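Long-range contacts in nitrogenase molybdenum-iron protein alpha chain (Clostridium pasteurianum, PDB 4WES), which forms, with the beta chain, the molybdenum-iron component of nitrogenase, which reduces dinitrogen to ammonium at an iron-molybdenum cofactor: residues E332-K337 and N505-P510; S346-Y351 and A365-A370; M460-I465 and K479-Y484. One frame throughout, in Å; residues are numbered along the deposited sequence.

Interaction 1 of 3, residues E332-K337 and N505-P510; sequences EKLQGK and NGIYTP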
loop_
_atom_site.group_PDB
_atom_site.type_symbol
_atom_site.label_atom_id
_atom_site.label_comp_id
_atom_site.label_asym_id
_atom_site.label_seq_id
_atom_site.Cartn_x
_atom_site.Cartn_y
_atom_site.Cartn_z
ATOM N N GLU A 332 -7.322 6.700 -36.877
ATOM C CA GLU A 332 -6.412 7.838 -36.892
ATOM C C GLU A 332 -5.084 7.488 -36.199
ATOM O O GLU A 332 -3.999 7.832 -36.680
ATOM C CB GLU A 332 -7.053 9.065 -36.231
ATOM C CG GLU A 332 -6.220 10.332 -36.376
ATOM C CD GLU A 332 -6.297 11.274 -35.183
ATOM O OE1 GLU A 332 -7.362 11.413 -34.532
ATOM O OE2 GLU A 332 -5.258 11.903 -34.911
ATOM N N LYS A 333 -5.189 6.845 -35.050
ATOM C CA LYS A 333 -4.029 6.611 -34.213
ATOM C C LYS A 333 -3.185 5.415 -34.616
ATOM O O LYS A 333 -1.996 5.328 -34.244
ATOM C CB LYS A 333 -4.472 6.469 -32.758
ATOM C CG LYS A 333 -5.043 7.744 -32.162
ATOM C CD LYS A 333 -4.027 8.872 -32.091
ATOM C CE LYS A 333 -4.563 10.037 -31.275
ATOM N NZ LYS A 333 -3.540 11.100 -31.035
ATOM N N LEU A 334 -3.779 4.465 -35.359
ATOM C CA LEU A 334 -3.107 3.203 -35.641
ATOM C C LEU A 334 -2.834 2.951 -37.106
ATOM O O LEU A 334 -2.036 2.067 -37.425
ATOM C CB LEU A 334 -3.898 2.025 -35.065
ATOM C CG LEU A 334 -4.112 2.069 -33.567
ATOM C CD1 LEU A 334 -5.141 1.000 -33.200
ATOM C CD2 LEU A 334 -2.806 1.891 -32.820
ATOM N N GLN A 335 -3.451 3.703 -38.009
ATOM C CA GLN A 335 -3.315 3.338 -39.393
ATOM C C GLN A 335 -1.857 3.424 -39.843
ATOM O O GLN A 335 -1.099 4.312 -39.438
ATOM C CB GLN A 335 -4.243 4.107 -40.320
ATOM C CG GLN A 335 -3.949 5.550 -40.390
ATOM C CD GLN A 335 -5.018 6.294 -41.200
ATOM O OE1 GLN A 335 -5.706 5.708 -42.048
ATOM N NE2 GLN A 335 -5.166 7.571 -40.934
ATOM N N GLY A 336 -1.494 2.494 -40.712
ATOM C CA GLY A 336 -0.127 2.433 -41.230
ATOM C C GLY A 336 0.829 1.635 -40.420
ATOM O O GLY A 336 1.995 1.496 -40.816
ATOM N N LYS A 337 0.393 1.109 -39.293
ATOM C CA LYS A 337 1.247 0.266 -38.479
ATOM C C LYS A 337 1.121 -1.186 -38.902
ATOM O O LYS A 337 0.188 -1.568 -39.618
ATOM C CB LYS A 337 0.875 0.456 -37.020
ATOM C CG LYS A 337 1.138 1.873 -36.580
ATOM C CD LYS A 337 0.782 2.135 -35.166
ATOM C CE LYS A 337 0.870 3.581 -34.815
ATOM N NZ LYS A 337 2.281 4.032 -34.844
ATOM N N ASN A 505 -3.580 2.897 -26.223
ATOM C CA ASN A 505 -2.859 3.192 -24.995
ATOM C C ASN A 505 -1.489 2.491 -24.969
ATOM O O ASN A 505 -0.503 3.031 -24.454
ATOM C CB ASN A 505 -3.688 2.789 -23.774
ATOM C CG ASN A 505 -4.827 3.728 -23.484
ATOM O OD1 ASN A 505 -4.967 4.745 -24.144
ATOM N ND2 ASN A 505 -5.628 3.397 -22.467
ATOM N N GLY A 506 -1.439 1.248 -25.463
ATOM C CA GLY A 506 -0.181 0.529 -25.511
ATOM C C GLY A 506 0.839 1.168 -26.430
ATOM O O GLY A 506 2.005 1.356 -26.053
ATOM N N ILE A 507 0.418 1.520 -27.645
ATOM C CA ILE A 507 1.332 2.064 -28.616
ATOM C C ILE A 507 1.911 3.387 -28.150
ATOM O O ILE A 507 3.092 3.645 -28.375
ATOM C CB ILE A 507 0.620 2.250 -29.981
ATOM C CG1 ILE A 507 0.301 0.912 -30.651
ATOM C CG2 ILE A 507 1.405 3.150 -30.930
ATOM C CD1 ILE A 507 1.490 0.112 -31.156
ATOM N N TYR A 508 1.091 4.204 -27.516
ATOM C CA TYR A 508 1.455 5.586 -27.158
ATOM C C TYR A 508 1.968 5.731 -25.727
ATOM O O TYR A 508 2.201 6.851 -25.263
ATOM C CB TYR A 508 0.281 6.532 -27.490
ATOM C CG TYR A 508 0.103 6.662 -28.978
ATOM C CD1 TYR A 508 0.759 7.626 -29.686
ATOM C CD2 TYR A 508 -0.732 5.828 -29.686
ATOM C CE1 TYR A 508 0.613 7.753 -31.045
ATOM C CE2 TYR A 508 -0.863 5.922 -31.044
ATOM C CZ TYR A 508 -0.193 6.894 -31.738
ATOM O OH TYR A 508 -0.322 7.024 -33.106
ATOM N N THR A 509 2.231 4.612 -25.057
ATOM C CA THR A 509 2.889 4.664 -23.738
ATOM C C THR A 509 4.245 5.368 -23.869
ATOM O O THR A 509 5.094 4.958 -24.652
ATOM C CB THR A 509 3.060 3.227 -23.224
ATOM O OG1 THR A 509 1.764 2.694 -22.888
ATOM C CG2 THR A 509 3.918 3.150 -21.990
ATOM N N PRO A 510 4.490 6.431 -23.082
ATOM C CA PRO A 510 5.726 7.213 -23.303
ATOM C C PRO A 510 7.006 6.446 -23.090
ATOM O O PRO A 510 8.017 6.781 -23.726
ATOM C CB PRO A 510 5.561 8.381 -22.343
ATOM C CG PRO A 510 4.077 8.567 -22.237
ATOM C CD PRO A 510 3.543 7.155 -22.226
HETATM O O HOH W 1 -0.989 10.419 -32.928
HETATM O O HOH W 2 2.641 6.536 -33.640
#
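A chi1 of -70°, which turns the ring away from the carbonyl carbon of Y508, carries its phenol from the end of helix 492-507 to the end of helix 306-334, where it meets the carbonyl of K333. Y508 OH donates to K333 O at 2.6 Å, in the carbonyl plane and on a lone pair, with a C=O...donor angle of 133°. K333 O also lies near the plane of the phenol ring, at its edge, while K333 CB approaches the ring atom Y508 CE2 to 4.0 Å. In the modelled conformer K333 NZ stands 5.6 Å from the centroid of the Y508 ring, a long and at most weak attraction.

K337 and I507 run alongside each other in opposing senses, K337 CE lying 3.9 Å from I507 CG2. A water accepts from K337 NZ at 2.8 Å and donates weakly to Y508 OH. On the inner side, L334 CD2 touches I507 CG1 at 3.9 Å, and V504 and L503 of helix 492-507 extend this apolar patch.

Beyond L334 the chain turns through a type II beta turn, closed by K337 N bonding L334 O, and enters strand 338-343. The arrangement is a surface contact between two helix C-termini, a tyrosine from one bonded to a last-turn carbonyl of the other.

Interaction 2 of 3, residues S346-Y351 and A365-A370; sequences SRSHTY and AGFEFA. With ICS (iron-sulfur-molybdenum cluster with interstitial carbon), chain F.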
loop_
_atom_site.group_PDB
_atom_site.type_symbol
_atom_site.label_atom_id
_atom_site.label_comp_id
_atom_site.label_asym_id
_atom_site.label_seq_id
_atom_site.Cartn_x
_atom_site.Cartn_y
_atom_site.Cartn_z
ATOM N N SER A 346 -7.665 -20.187 -33.019
ATOM C CA SER A 346 -8.724 -19.411 -33.671
ATOM C C SER A 346 -8.405 -17.928 -33.759
ATOM O O SER A 346 -8.652 -17.304 -34.784
ATOM C CB SER A 346 -10.048 -19.643 -32.936
ATOM O OG SER A 346 -11.098 -18.840 -33.408
ATOM N N ARG A 347 -7.903 -17.335 -32.672
ATOM C CA ARG A 347 -7.920 -15.869 -32.563
ATOM C C ARG A 347 -6.954 -15.152 -33.497
ATOM O O ARG A 347 -7.155 -13.983 -33.820
ATOM C CB ARG A 347 -7.713 -15.459 -31.103
ATOM C CG ARG A 347 -8.950 -15.780 -30.283
ATOM C CD ARG A 347 -8.749 -15.399 -28.832
ATOM N NE ARG A 347 -9.964 -15.730 -28.086
ATOM C CZ ARG A 347 -10.078 -15.615 -26.787
ATOM N NH1 ARG A 347 -9.119 -15.105 -26.065
ATOM N NH2 ARG A 347 -11.208 -16.011 -26.214
ATOM N N SER A 348 -5.917 -15.846 -33.980
ATOM C CA SER A 348 -5.051 -15.253 -35.006
ATOM C C SER A 348 -5.848 -14.813 -36.208
ATOM O O SER A 348 -5.478 -13.857 -36.892
ATOM C CB SER A 348 -3.965 -16.244 -35.443
ATOM O OG SER A 348 -3.328 -16.784 -34.315
ATOM N N HIS A 349 -6.913 -15.579 -36.501
ATOM C CA HIS A 349 -7.759 -15.290 -37.637
ATOM C C HIS A 349 -8.882 -14.314 -37.270
ATOM O O HIS A 349 -9.120 -13.304 -37.951
ATOM C CB HIS A 349 -8.344 -16.588 -38.184
ATOM C CG HIS A 349 -9.165 -16.400 -39.405
ATOM N ND1 HIS A 349 -10.041 -17.358 -39.870
ATOM C CD2 HIS A 349 -9.246 -15.351 -40.266
ATOM C CE1 HIS A 349 -10.605 -16.901 -40.973
ATOM N NE2 HIS A 349 -10.140 -15.695 -41.237
ATOM N N THR A 350 -9.579 -14.607 -36.170
ATOM C CA THR A 350 -10.789 -13.829 -35.889
ATOM C C THR A 350 -10.509 -12.353 -35.569
ATOM O O THR A 350 -11.383 -11.528 -35.780
ATOM C CB THR A 350 -11.647 -14.523 -34.842
ATOM O OG1 THR A 350 -10.860 -14.714 -33.682
ATOM C CG2 THR A 350 -12.204 -15.812 -35.375
ATOM N N TYR A 351 -9.309 -12.030 -35.051
ATOM C CA TYR A 351 -8.941 -10.640 -34.788
ATOM C C TYR A 351 -8.494 -9.840 -36.029
ATOM O O TYR A 351 -8.311 -8.629 -35.952
ATOM C CB TYR A 351 -7.887 -10.560 -33.645
ATOM C CG TYR A 351 -8.576 -10.606 -32.300
ATOM C CD1 TYR A 351 -8.814 -9.434 -31.612
ATOM C CD2 TYR A 351 -9.013 -11.798 -31.742
ATOM C CE1 TYR A 351 -9.525 -9.443 -30.435
ATOM C CE2 TYR A 351 -9.728 -11.831 -30.542
ATOM C CZ TYR A 351 -9.983 -10.651 -29.879
ATOM O OH TYR A 351 -10.725 -10.599 -28.736
ATOM N N ALA A 365 1.096 -14.422 -39.359
ATOM C CA ALA A 365 0.119 -15.052 -38.485
ATOM C C ALA A 365 0.409 -16.520 -38.359
ATOM O O ALA A 365 0.965 -17.157 -39.257
ATOM C CB ALA A 365 -1.285 -14.855 -39.012
ATOM N N GLY A 366 0.025 -17.098 -37.218
ATOM C CA GLY A 366 0.200 -18.524 -37.024
ATOM C C GLY A 366 -0.629 -18.990 -35.861
ATOM O O GLY A 366 -1.167 -18.185 -35.087
ATOM N N PHE A 367 -0.694 -20.302 -35.711
ATOM C CA PHE A 367 -1.351 -20.948 -34.606
ATOM C C PHE A 367 -0.434 -21.921 -33.919
ATOM O O PHE A 367 0.411 -22.566 -34.563
ATOM C CB PHE A 367 -2.549 -21.742 -35.115
ATOM C CG PHE A 367 -3.688 -20.930 -35.667
ATOM C CD1 PHE A 367 -4.421 -20.047 -34.876
ATOM C CD2 PHE A 367 -4.088 -21.106 -36.998
ATOM C CE1 PHE A 367 -5.526 -19.373 -35.384
ATOM C CE2 PHE A 367 -5.210 -20.439 -37.490
ATOM C CZ PHE A 367 -5.910 -19.572 -36.686
ATOM N N GLU A 368 -0.625 -22.081 -32.606
ATOM C CA GLU A 368 0.057 -23.139 -31.863
ATOM C C GLU A 368 -0.327 -24.516 -32.371
ATOM O O GLU A 368 0.557 -25.376 -32.501
ATOM C CB GLU A 368 -0.257 -23.066 -30.371
ATOM C CG GLU A 368 0.227 -21.847 -29.605
ATOM C CD GLU A 368 -0.122 -21.891 -28.125
ATOM O OE1 GLU A 368 -0.034 -20.783 -27.487
ATOM O OE2 GLU A 368 -0.453 -22.965 -27.578
ATOM N N PHE A 369 -1.625 -24.765 -32.542
ATOM C CA PHE A 369 -2.088 -26.162 -32.615
ATOM C C PHE A 369 -3.255 -26.378 -33.565
ATOM O O PHE A 369 -3.863 -27.449 -33.572
ATOM C CB PHE A 369 -2.458 -26.655 -31.188
ATOM C CG PHE A 369 -3.444 -25.763 -30.479
ATOM C CD1 PHE A 369 -4.771 -25.667 -30.887
ATOM C CD2 PHE A 369 -3.023 -24.993 -29.418
ATOM C CE1 PHE A 369 -5.616 -24.780 -30.310
ATOM C CE2 PHE A 369 -3.899 -24.114 -28.801
ATOM C CZ PHE A 369 -5.175 -23.980 -29.268
ATOM N N ALA A 370 -3.586 -25.370 -34.373
ATOM C CA ALA A 370 -4.645 -25.527 -35.351
ATOM C C ALA A 370 -4.265 -26.609 -36.359
ATOM O O ALA A 370 -3.107 -26.989 -36.506
ATOM C CB ALA A 370 -4.898 -24.213 -36.072
HETATM FE FE1 ICS F . -10.638 -21.854 -29.422
HETATM MO MO1 ICS F . -5.646 -19.654 -25.107
HETATM FE FE2 ICS F . -8.658 -22.633 -27.829
HETATM FE FE3 ICS F . -10.179 -20.545 -27.139
HETATM FE FE4 ICS F . -8.507 -20.363 -29.197
HETATM FE FE5 ICS F . -6.633 -19.566 -27.610
HETATM FE FE6 ICS F . -6.831 -21.791 -26.218
HETATM FE FE7 ICS F . -8.281 -19.745 -25.568
HETATM C CX ICS F . -8.189 -20.764 -27.313
HETATM S S1A ICS F . -8.522 -22.485 -30.081
HETATM S S1B ICS F . -4.929 -20.893 -26.956
HETATM S S2A ICS F . -10.877 -22.717 -27.351
HETATM S S2B ICS F . -7.261 -23.891 -26.639
HETATM S S3A ICS F . -6.865 -18.967 -29.772
HETATM S S3B ICS F . -7.238 -21.124 -24.138
HETATM S S4A ICS F . -10.656 -19.563 -29.126
HETATM S S4B ICS F . -6.999 -17.996 -26.056
HETATM S S5A ICS F . -10.432 -19.400 -25.238
#
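One direct hydrogen bond joins the two segments: S348 OG, on the short helix 347-350, donates to G366 O of strand 361-367 at 2.7 Å. The donor stands 30° out of the carbonyl plane, with a C=O...donor angle of 150°. The same hydroxyl is also hydrogen-bonded to V343 N, so it links the helix to two neighbouring strands of the sheet.

Van der Waals contact is dominated by F367, whose ring lies against the start of the helix. Its CE1 atom comes within 3.3 Å of S346 N and 3.5 Å of S348 CB, and its CZ atom reaches H349 CB. S346 O sits at the ring edge, in plane, while accepting from both H349 N and T350 N in the first helical turn. M430 adds to the packing around F367, and Y375 meets the ring edge-to-face.

Contacts with the iron-molybdenum cofactor come from both segments. R347, extended from CG to NE, runs alongside the cluster: NH1 is 3.6 Å from sulfide S4B, which lies over one face of the guanidinium, and NH2 is equally far from S5A. R347 NH1 is hydrogen-bonded to L481 O and weakly to H482 O. From the other segment a chi1 of 54° turns the F369 ring to the cluster, its CZ 3.4 Å from S2B.

The chemistry is thus divided: a serine bond and a phenylalanine ring set the helix on the sheet, while a cationic guanidinium and the CZ end of an aromatic ring border the sulfides. The arginine's charge would be expected to stabilise negative charge on the cluster.

Interaction 3 of 3, residues M460-I465 and K479-Y484; sequences MFFAGI and KQLHSY. With HCA (3-hydroxy-3-carboxy-adipic acid), chain E; ICS (iron-sulfur-molybdenum cluster with interstitial carbon), chain F.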
loop_
_atom_site.group_PDB
_atom_site.type_symbol
_atom_site.label_atom_id
_atom_site.label_comp_id
_atom_site.label_asym_id
_atom_site.label_seq_id
_atom_site.Cartn_x
_atom_site.Cartn_y
_atom_site.Cartn_z
ATOM N N MET A 460 3.675 -4.069 -33.518
ATOM C CA MET A 460 3.018 -4.786 -32.448
ATOM C C MET A 460 3.016 -6.269 -32.782
ATOM O O MET A 460 2.950 -6.658 -33.938
ATOM C CB MET A 460 1.592 -4.252 -32.254
ATOM C CG MET A 460 0.666 -4.506 -33.425
ATOM S SD MET A 460 -0.809 -3.492 -33.508
ATOM C CE MET A 460 -0.127 -2.044 -34.307
ATOM N N PHE A 461 3.037 -7.106 -31.733
ATOM C CA PHE A 461 3.064 -8.555 -31.910
ATOM C C PHE A 461 2.135 -9.138 -30.859
ATOM O O PHE A 461 2.438 -9.119 -29.685
ATOM C CB PHE A 461 4.501 -9.093 -31.807
ATOM C CG PHE A 461 4.709 -10.448 -32.427
ATOM C CD1 PHE A 461 5.768 -10.668 -33.301
ATOM C CD2 PHE A 461 3.859 -11.521 -32.140
ATOM C CE1 PHE A 461 5.943 -11.887 -33.874
ATOM C CE2 PHE A 461 4.035 -12.752 -32.739
ATOM C CZ PHE A 461 5.085 -12.925 -33.605
ATOM N N PHE A 462 0.974 -9.610 -31.328
ATOM C CA PHE A 462 -0.045 -10.182 -30.434
ATOM C C PHE A 462 0.285 -11.648 -30.176
ATOM O O PHE A 462 0.477 -12.408 -31.126
ATOM C CB PHE A 462 -1.422 -10.075 -31.075
ATOM C CG PHE A 462 -1.900 -8.678 -31.315
ATOM C CD1 PHE A 462 -1.702 -8.054 -32.531
ATOM C CD2 PHE A 462 -2.548 -7.990 -30.327
ATOM C CE1 PHE A 462 -2.143 -6.778 -32.760
ATOM C CE2 PHE A 462 -2.996 -6.700 -30.545
ATOM C CZ PHE A 462 -2.781 -6.079 -31.745
ATOM N N ALA A 463 0.262 -12.053 -28.903
ATOM C CA ALA A 463 0.585 -13.440 -28.564
ATOM C C ALA A 463 0.012 -13.786 -27.189
ATOM O O ALA A 463 -1.150 -13.412 -26.908
ATOM C CB ALA A 463 2.101 -13.694 -28.717
ATOM N N GLY A 464 0.757 -14.477 -26.363
ATOM C CA GLY A 464 0.347 -14.843 -25.039
ATOM C C GLY A 464 1.318 -14.397 -23.976
ATOM O O GLY A 464 2.235 -13.566 -24.245
ATOM N N ILE A 465 1.179 -14.961 -22.790
ATOM C CA ILE A 465 1.954 -14.532 -21.652
ATOM C C ILE A 465 3.433 -14.926 -21.738
ATOM O O ILE A 465 4.286 -14.236 -21.178
ATOM C CB ILE A 465 1.286 -15.063 -20.362
ATOM C CG1 ILE A 465 1.868 -14.444 -19.107
ATOM C CG2 ILE A 465 1.353 -16.585 -20.284
ATOM C CD1 ILE A 465 1.731 -12.979 -19.008
ATOM N N LYS A 479 0.463 -7.171 -27.060
ATOM C CA LYS A 479 -0.793 -7.355 -26.344
ATOM C C LYS A 479 -1.214 -8.801 -26.443
ATOM O O LYS A 479 -1.113 -9.443 -27.498
ATOM C CB LYS A 479 -1.870 -6.401 -26.868
ATOM C CG LYS A 479 -1.631 -4.933 -26.463
ATOM C CD LYS A 479 -1.630 -4.725 -24.971
ATOM C CE LYS A 479 -1.561 -3.287 -24.501
ATOM N NZ LYS A 479 -1.648 -3.236 -23.017
ATOM N N GLN A 480 -1.710 -9.322 -25.323
ATOM C CA GLN A 480 -2.111 -10.718 -25.210
ATOM C C GLN A 480 -3.507 -10.949 -25.819
ATOM O O GLN A 480 -4.489 -10.327 -25.416
ATOM C CB GLN A 480 -2.178 -11.104 -23.747
ATOM C CG GLN A 480 -0.853 -11.012 -23.014
ATOM C CD GLN A 480 -0.976 -11.487 -21.592
ATOM O OE1 GLN A 480 -1.190 -12.682 -21.334
ATOM N NE2 GLN A 480 -0.902 -10.568 -20.637
ATOM N N LEU A 481 -3.582 -11.880 -26.774
ATOM C CA LEU A 481 -4.874 -12.232 -27.357
ATOM C C LEU A 481 -5.549 -13.419 -26.681
ATOM O O LEU A 481 -6.668 -13.766 -27.075
ATOM C CB LEU A 481 -4.788 -12.430 -28.874
ATOM C CG LEU A 481 -4.714 -11.149 -29.672
ATOM C CD1 LEU A 481 -4.671 -11.467 -31.164
ATOM C CD2 LEU A 481 -5.865 -10.190 -29.389
ATOM N N HIS A 482 -4.914 -14.047 -25.693
ATOM C CA HIS A 482 -5.581 -15.058 -24.890
ATOM C C HIS A 482 -6.276 -14.388 -23.695
ATOM O O HIS A 482 -7.504 -14.381 -23.574
ATOM C CB HIS A 482 -4.654 -16.160 -24.364
ATOM C CG HIS A 482 -3.772 -16.862 -25.339
ATOM N ND1 HIS A 482 -3.899 -18.210 -25.630
ATOM C CD2 HIS A 482 -2.635 -16.440 -25.956
ATOM C CE1 HIS A 482 -2.867 -18.576 -26.369
ATOM N NE2 HIS A 482 -2.094 -17.519 -26.590
ATOM N N SER A 483 -5.479 -13.798 -22.815
ATOM C CA SER A 483 -5.976 -13.211 -21.584
ATOM C C SER A 483 -6.503 -11.801 -21.718
ATOM O O SER A 483 -7.042 -11.238 -20.746
ATOM C CB SER A 483 -4.889 -13.164 -20.523
ATOM O OG SER A 483 -3.925 -12.156 -20.881
ATOM N N TYR A 484 -6.275 -11.191 -22.882
ATOM C CA TYR A 484 -6.703 -9.810 -23.116
ATOM C C TYR A 484 -6.042 -8.826 -22.165
ATOM O O TYR A 484 -6.551 -7.739 -21.936
ATOM C CB TYR A 484 -8.214 -9.648 -23.076
ATOM C CG TYR A 484 -9.026 -10.494 -24.023
ATOM C CD1 TYR A 484 -8.509 -11.002 -25.200
ATOM C CD2 TYR A 484 -10.380 -10.708 -23.775
ATOM C CE1 TYR A 484 -9.297 -11.686 -26.098
ATOM C CE2 TYR A 484 -11.177 -11.397 -24.672
ATOM C CZ TYR A 484 -10.640 -11.854 -25.851
ATOM O OH TYR A 484 -11.408 -12.494 -26.821
HETATM C C1 HCA E . -3.823 -22.966 -22.372
HETATM C C2 HCA E . -4.495 -21.727 -21.775
HETATM C C3 HCA E . -4.124 -20.420 -22.473
HETATM C C4 HCA E . -2.750 -19.886 -22.025
HETATM C C5 HCA E . -2.591 -18.453 -22.564
HETATM C C6 HCA E . -1.219 -17.862 -22.680
HETATM C C7 HCA E . -5.173 -19.361 -22.129
HETATM O O1 HCA E . -3.427 -22.938 -23.545
HETATM O O2 HCA E . -3.726 -23.980 -21.661
HETATM O O3 HCA E . -1.073 -16.637 -22.380
HETATM O O4 HCA E . -0.275 -18.579 -23.082
HETATM O O5 HCA E . -5.703 -18.748 -23.082
HETATM O O6 HCA E . -5.404 -19.117 -20.936
HETATM O O7 HCA E . -4.082 -20.604 -23.880
HETATM FE FE1 ICS F . -10.638 -21.854 -29.422
HETATM MO MO1 ICS F . -5.646 -19.654 -25.107
HETATM FE FE2 ICS F . -8.658 -22.633 -27.829
HETATM FE FE3 ICS F . -10.179 -20.545 -27.139
HETATM FE FE4 ICS F . -8.507 -20.363 -29.197
HETATM FE FE5 ICS F . -6.633 -19.566 -27.610
HETATM FE FE6 ICS F . -6.831 -21.791 -26.218
HETATM FE FE7 ICS F . -8.281 -19.745 -25.568
HETATM C CX ICS F . -8.189 -20.764 -27.313
HETATM S S1A ICS F . -8.522 -22.485 -30.081
HETATM S S1B ICS F . -4.929 -20.893 -26.956
HETATM S S2A ICS F . -10.877 -22.717 -27.351
HETATM S S2B ICS F . -7.261 -23.891 -26.639
HETATM S S3A ICS F . -6.865 -18.967 -29.772
HETATM S S3B ICS F . -7.238 -21.124 -24.138
HETATM S S4A ICS F . -10.656 -19.563 -29.126
HETATM S S4B ICS F . -6.999 -17.996 -26.056
HETATM S S5A ICS F . -10.432 -19.400 -25.238
#
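F462 and L481 cross at an angle on one side of the paired backbones, the leucine methyl CD1 set 3.5 Å from F462 CB. The phenylalanine ring also passes across K479, its CD2 and CE2 atoms meeting the aliphatic CB. F499 of helix 492-507 packs on both F462 and L481, and L503 adds to F462, extending this apolar cluster.

Beneath these side chains, A463 and Q480 form a single beta bridge. L481 N donates to A463 O at 2.9 Å, nearly in line with the C=O bond, whereas A463 N reaches K479 O at a longer 3.3 Å and from 30° outside the carbonyl plane. The CA atoms of F462 and Q480 add CA-H...O contacts to the same two carbonyl oxygens.

Farther along, the side chains of I465 and Q480 run together in the same sense; the outstretched glutamine brings OE1 to 3.6 Å from I465 CB, and its NE2 is bonded to Y486 OH.

The CA-CB bond of H482 points toward the other segment, and ring atom CD2 lies 3.5 Å from G464 CA, with the A463 carbonyl at the ring edge. G464, which has no side chain, thus lies with its CA against the imidazole. Homocitrate C5 lies 3.3 Å above one face of the H482 ring, offset toward the rim, while H482 ND1 binds molybdenum at 2.3 Å. Homocitrate O5 and O7 bind the same metal, and its O3 accepts from I465 N at 2.8 Å, with an N-H...O angle of 162°. Histidine and homocitrate thus supply the non-sulfide ligands of molybdenum, the arrangement characteristic of the iron-molybdenum cofactor site of the nitrogenase MoFe protein.

From the N terminus, helix 306-334 ends in segment 332-337, the first half of interaction 1, which is completed only at 505-510. Within that long loop lie the other two contacts in series: interaction 2 closes the short excursion from 346-351 to 365-370, and interaction 3 then closes the one from 460-465 to 479-484. None cross. Interactions 2 and 3 join elements of the same mixed sheet to the cofactor, and touch through the hydroxyls of Y351 and Y484. Interaction 1, about 23 Å from interaction 2 between centres, borders interaction 3 through M460, which packs on K337 and I507, joining the surface helix ends to the sheet.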